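Local atomic coordinates of aminopeptidase N (Francisella tularensis subsp. tularensis, PDB entry 5DLL), a protein that probably removes N-terminal amino acids, preferably alanine, from peptides as a zinc-dependent M1 aminopeptidase, thereby helping to degrade intracellular peptides. Residues I495-G500 with Q512-K517; L48-N53 with F102-V107. All coordinates share one frame; numbering follows the deposited sequence.

Interaction 1: I495-G500 with Q512-K517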
# COMPACT_ATOMS: atom_id res chain seq x y z
N ILE A 495 12.05 -10.39 19.68
CA ILE A 495 11.51 -11.16 18.54
C ILE A 495 10.49 -12.18 19.03
O ILE A 495 10.82 -13.05 19.84
CB ILE A 495 12.61 -11.95 17.77
CG1 ILE A 495 13.95 -11.20 17.70
CG2 ILE A 495 12.12 -12.30 16.37
CD1 ILE A 495 13.92 -9.91 16.91
N PRO A 496 9.24 -12.10 18.53
CA PRO A 496 8.26 -13.16 18.77
C PRO A 496 8.36 -14.25 17.71
O PRO A 496 8.32 -13.95 16.51
CB PRO A 496 6.92 -12.43 18.66
CG PRO A 496 7.18 -11.31 17.72
CD PRO A 496 8.64 -10.96 17.82
N VAL A 497 8.50 -15.50 18.15
CA VAL A 497 8.60 -16.65 17.26
C VAL A 497 7.38 -17.55 17.44
O VAL A 497 7.34 -18.37 18.36
CB VAL A 497 9.88 -17.47 17.54
CG1 VAL A 497 10.17 -18.40 16.37
CG2 VAL A 497 11.06 -16.55 17.81
N LYS A 498 6.40 -17.38 16.56
CA LYS A 498 5.20 -18.22 16.57
C LYS A 498 5.55 -19.56 15.94
O LYS A 498 6.04 -19.62 14.81
CB LYS A 498 4.07 -17.54 15.79
CG LYS A 498 2.72 -18.23 15.96
CD LYS A 498 1.63 -17.54 15.15
CE LYS A 498 0.38 -18.40 15.12
NZ LYS A 498 -0.69 -17.79 14.29
N MET A 499 5.31 -20.64 16.68
CA MET A 499 5.89 -21.93 16.33
C MET A 499 5.07 -23.14 16.77
O MET A 499 4.08 -23.02 17.50
CB MET A 499 7.32 -22.03 16.89
CG MET A 499 7.45 -21.75 18.38
SD MET A 499 7.20 -23.19 19.44
CE MET A 499 8.69 -24.13 19.09
N GLY A 500 5.50 -24.30 16.30
CA GLY A 500 4.94 -25.59 16.69
C GLY A 500 5.94 -26.69 16.37
O GLY A 500 6.95 -26.44 15.71
N GLN A 512 2.77 -22.69 20.53
CA GLN A 512 2.81 -21.48 21.34
C GLN A 512 3.63 -20.40 20.65
O GLN A 512 4.18 -20.62 19.56
CB GLN A 512 3.41 -21.78 22.72
CG GLN A 512 4.87 -22.23 22.67
CD GLN A 512 5.44 -22.56 24.04
OE1 GLN A 512 4.75 -22.46 25.06
NE2 GLN A 512 6.70 -22.97 24.06
N VAL A 513 3.70 -19.22 21.27
CA VAL A 513 4.61 -18.16 20.85
C VAL A 513 5.73 -18.04 21.88
O VAL A 513 5.45 -17.85 23.07
CB VAL A 513 3.88 -16.80 20.74
CG1 VAL A 513 4.85 -15.69 20.34
CG2 VAL A 513 2.71 -16.88 19.76
N ILE A 514 6.97 -18.16 21.44
CA ILE A 514 8.13 -17.94 22.31
C ILE A 514 8.84 -16.65 21.92
O ILE A 514 8.64 -16.13 20.82
CB ILE A 514 9.11 -19.14 22.33
CG1 ILE A 514 9.68 -19.42 20.93
CG2 ILE A 514 8.43 -20.38 22.88
CD1 ILE A 514 10.86 -20.36 20.94
N GLU A 515 9.67 -16.13 22.83
CA GLU A 515 10.27 -14.81 22.67
C GLU A 515 11.78 -14.87 22.70
O GLU A 515 12.36 -15.63 23.47
CB GLU A 515 9.75 -13.88 23.77
CG GLU A 515 8.29 -13.50 23.57
CD GLU A 515 7.59 -13.15 24.87
OE1 GLU A 515 8.23 -12.59 25.78
OE2 GLU A 515 6.38 -13.43 24.97
N LEU A 516 12.41 -14.06 21.85
CA LEU A 516 13.87 -13.92 21.83
C LEU A 516 14.24 -12.47 22.17
O LEU A 516 14.20 -11.60 21.30
CB LEU A 516 14.42 -14.31 20.46
CG LEU A 516 15.92 -14.17 20.25
CD1 LEU A 516 16.70 -15.07 21.20
CD2 LEU A 516 16.27 -14.50 18.80
N LYS A 517 14.59 -12.25 23.43
CA LYS A 517 14.92 -10.92 23.94
C LYS A 517 16.42 -10.76 24.17
O LYS A 517 16.84 -9.91 24.96
CB LYS A 517 14.20 -10.68 25.28
CG LYS A 517 12.71 -10.97 25.27
CD LYS A 517 12.11 -10.68 26.63
CE LYS A 517 10.70 -11.21 26.73
NZ LYS A 517 10.03 -10.79 28.00
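A beta hairpin brings Ile495, Val497 and Met499 opposite Leu516, Ile514 and Gln512, the three hydrogen-bonded pairs of an antiparallel register. The central pair is bonded both ways: Val497 N approaches Ile514 O almost head-on to the carbonyl at 2.7 Å, whereas Ile514 N reaches Val497 O from well above the carbonyl plane. The Ile495-Leu516 pair is also doubly bonded, with Leu516 N 2.8 Å from Ile495 O and in the carbonyl plane. Toward the turn the pairing weakens, since Met499 N still bonds to Gln512 O at 3.1 Å but the return bond from Gln512 N to Met499 O is weak.

The hairpin supplies two of the three strands of a small sheet in the Ig-like domain, strand 495-502 in the middle, and its two faces meet different neighbours. One carries Ile495, Val497, Met499, Gln512, Ile514 and Leu516. Here Ile514 CG1, placed between its backbone N and carbonyl carbon (chi1 60°), lies 3.9 Å from Val497 CB and 4.1 Å from Met499 CG. The bend of Met499 at chi2 (87°) brings SD within 4.1 Å of Gln512 CG. Phe525, Tyr523 and Leu477 of the facing sheet pack against this side, as in a beta sandwich.

On the other face, Val513 bridges two neighbours: CG1 touches Pro496 CB, and CG2 meets Lys498 CG at 4.0 Å. Lys498 then extends away to a salt bridge with Asp539, while Glu515 reaches Arg443 as well as Lys517. Met402 and Leu406 of helix 390-423 pack on Pro496.

Interaction 2: L48-N53 with F102-V107; sequences LYIVAN and FVLQTV. With NA (sodium ion), chain R.
Phe102 and Ile50 form the main hydrophobic pair between two antiparallel strands. Phe102 has its CG between the backbone N and the carbonyl carbon (chi1 63°), which leans the ring over toward the partner strand. Ile50 CB lies over one ring face, 4.1 Å from the Phe102 ring centroid in a CH-pi contact, and the two isoleucine branches reach the rim from the same side: CD1 is 3.7 Å from Phe102 CE2, and CG2 is 3.8 Å from Phe102 CZ. The backbones of this pair bond both ways, Ile50 N lying almost on the line of the Phe102 C=O bond at 2.9 Å.

Val103, the next residue, turns to the opposite face of the sheet and pairs with Tyr49 without backbone bonds between them. The two side chains lie side by side, pointing the same way, with Val103 CG2 3.5 Å from Tyr49 CE1. Leu104 returns to the Phe102 face, where its CB touches Ile50 CD1; its N and O bond to Leu48 O and N, the latter bond nearly straight at the hydrogen (176°). Farther on, Thr106 chelates a sodium ion through OG1 and O, the carbonyl oxygen 2.2 Å from the ion; Val44 and Thr141 complete the protein ligands.

Within the N-terminal domain's sheet, strand 42-52 is flanked on its other edge by strand 26-36, and strand 101-110 by strand 70-76, while Leu62 of strand 62-65 packs over Ile50, Phe102 and Leu104.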
# COMPACT_ATOMS: atom_id res chain seq x y z
N LEU A 48 -9.34 32.56 15.01
CA LEU A 48 -8.55 31.57 15.73
C LEU A 48 -8.63 31.89 17.21
O LEU A 48 -8.21 32.97 17.64
CB LEU A 48 -7.09 31.62 15.28
CG LEU A 48 -6.72 30.84 14.01
CD1 LEU A 48 -7.78 30.98 12.93
CD2 LEU A 48 -5.36 31.28 13.50
N TYR A 49 -9.16 30.95 17.99
CA TYR A 49 -9.27 31.11 19.44
C TYR A 49 -8.09 30.42 20.09
O TYR A 49 -8.07 29.21 20.25
CB TYR A 49 -10.61 30.61 19.95
CG TYR A 49 -11.75 31.42 19.37
CD1 TYR A 49 -12.18 32.59 19.97
CD2 TYR A 49 -12.36 31.04 18.18
CE1 TYR A 49 -13.20 33.35 19.43
CE2 TYR A 49 -13.38 31.79 17.63
CZ TYR A 49 -13.80 32.94 18.26
OH TYR A 49 -14.82 33.68 17.71
N ILE A 50 -7.10 31.23 20.47
CA ILE A 50 -5.77 30.78 20.80
C ILE A 50 -5.50 30.94 22.30
O ILE A 50 -5.99 31.88 22.93
CB ILE A 50 -4.72 31.59 20.00
CG1 ILE A 50 -4.98 31.44 18.49
CG2 ILE A 50 -3.30 31.17 20.35
CD1 ILE A 50 -4.34 32.52 17.65
N VAL A 51 -4.70 30.03 22.85
CA VAL A 51 -4.34 30.06 24.26
C VAL A 51 -2.87 29.67 24.46
O VAL A 51 -2.33 28.83 23.75
CB VAL A 51 -5.27 29.15 25.09
CG1 VAL A 51 -5.00 27.68 24.81
CG2 VAL A 51 -5.13 29.45 26.58
N ALA A 52 -2.23 30.31 25.44
CA ALA A 52 -0.84 30.04 25.78
C ALA A 52 -0.68 28.60 26.26
O ALA A 52 -1.46 28.15 27.10
CB ALA A 52 -0.36 31.01 26.84
N ASN A 53 0.33 27.90 25.74
CA ASN A 53 0.56 26.49 26.08
C ASN A 53 1.44 26.34 27.32
O ASN A 53 2.62 26.69 27.29
CB ASN A 53 1.21 25.77 24.90
CG ASN A 53 1.39 24.28 25.14
OD1 ASN A 53 0.83 23.71 26.08
ND2 ASN A 53 2.18 23.63 24.29
N PHE A 102 -6.65 34.74 23.75
CA PHE A 102 -7.15 35.75 22.81
C PHE A 102 -7.76 35.16 21.54
O PHE A 102 -7.58 33.98 21.23
CB PHE A 102 -6.02 36.72 22.42
CG PHE A 102 -4.87 36.07 21.69
CD1 PHE A 102 -3.88 35.38 22.39
CD2 PHE A 102 -4.76 36.15 20.31
CE1 PHE A 102 -2.82 34.79 21.73
CE2 PHE A 102 -3.70 35.57 19.64
CZ PHE A 102 -2.73 34.88 20.36
N VAL A 103 -8.49 36.00 20.81
CA VAL A 103 -9.03 35.64 19.50
C VAL A 103 -8.33 36.48 18.43
O VAL A 103 -8.19 37.70 18.57
CB VAL A 103 -10.58 35.80 19.43
CG1 VAL A 103 -11.06 37.07 20.12
CG2 VAL A 103 -11.06 35.75 17.99
N LEU A 104 -7.88 35.82 17.37
CA LEU A 104 -7.19 36.48 16.27
C LEU A 104 -7.96 36.30 14.97
O LEU A 104 -8.08 35.19 14.47
CB LEU A 104 -5.79 35.89 16.12
CG LEU A 104 -4.94 36.48 15.00
CD1 LEU A 104 -4.71 37.97 15.22
CD2 LEU A 104 -3.61 35.74 14.89
N GLN A 105 -8.48 37.40 14.43
CA GLN A 105 -9.17 37.38 13.14
C GLN A 105 -8.24 37.84 12.03
O GLN A 105 -7.64 38.90 12.13
CB GLN A 105 -10.40 38.29 13.18
CG GLN A 105 -11.18 38.29 11.87
CD GLN A 105 -12.37 39.22 11.89
OE1 GLN A 105 -12.95 39.49 12.94
NE2 GLN A 105 -12.75 39.72 10.72
N THR A 106 -8.16 37.05 10.96
CA THR A 106 -7.45 37.44 9.74
C THR A 106 -8.34 37.25 8.52
O THR A 106 -8.91 36.16 8.34
CB THR A 106 -6.17 36.59 9.50
OG1 THR A 106 -6.54 35.26 9.07
CG2 THR A 106 -5.30 36.53 10.74
N VAL A 107 -8.45 38.28 7.69
CA VAL A 107 -9.01 38.13 6.35
C VAL A 107 -7.85 38.04 5.37
O VAL A 107 -6.90 38.82 5.45
CB VAL A 107 -9.93 39.30 5.95
CG1 VAL A 107 -10.49 39.08 4.55
CG2 VAL A 107 -11.05 39.46 6.96
NA NA R . -7.88 34.54 7.16

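In the fold
Followed from the N terminus, the chain illustrates how antiparallel pairing can serve both distant and local closure. Interaction 2 comes first, drawing together two strands of the N-terminal domain and closing a loop of 48 residues that holds strands 62-65 and 70-76. The chain then builds the peptidase domain, where His309, His313 and Glu332 bind zinc, before interaction 1 closes the short 495-500/512-517 hairpin in the Ig-like domain. The helices of the C-terminal region follow. The two closures are in series, neither nested nor crossing, with centres about 53 Å apart; each ties strands within its own domain, and they do not touch.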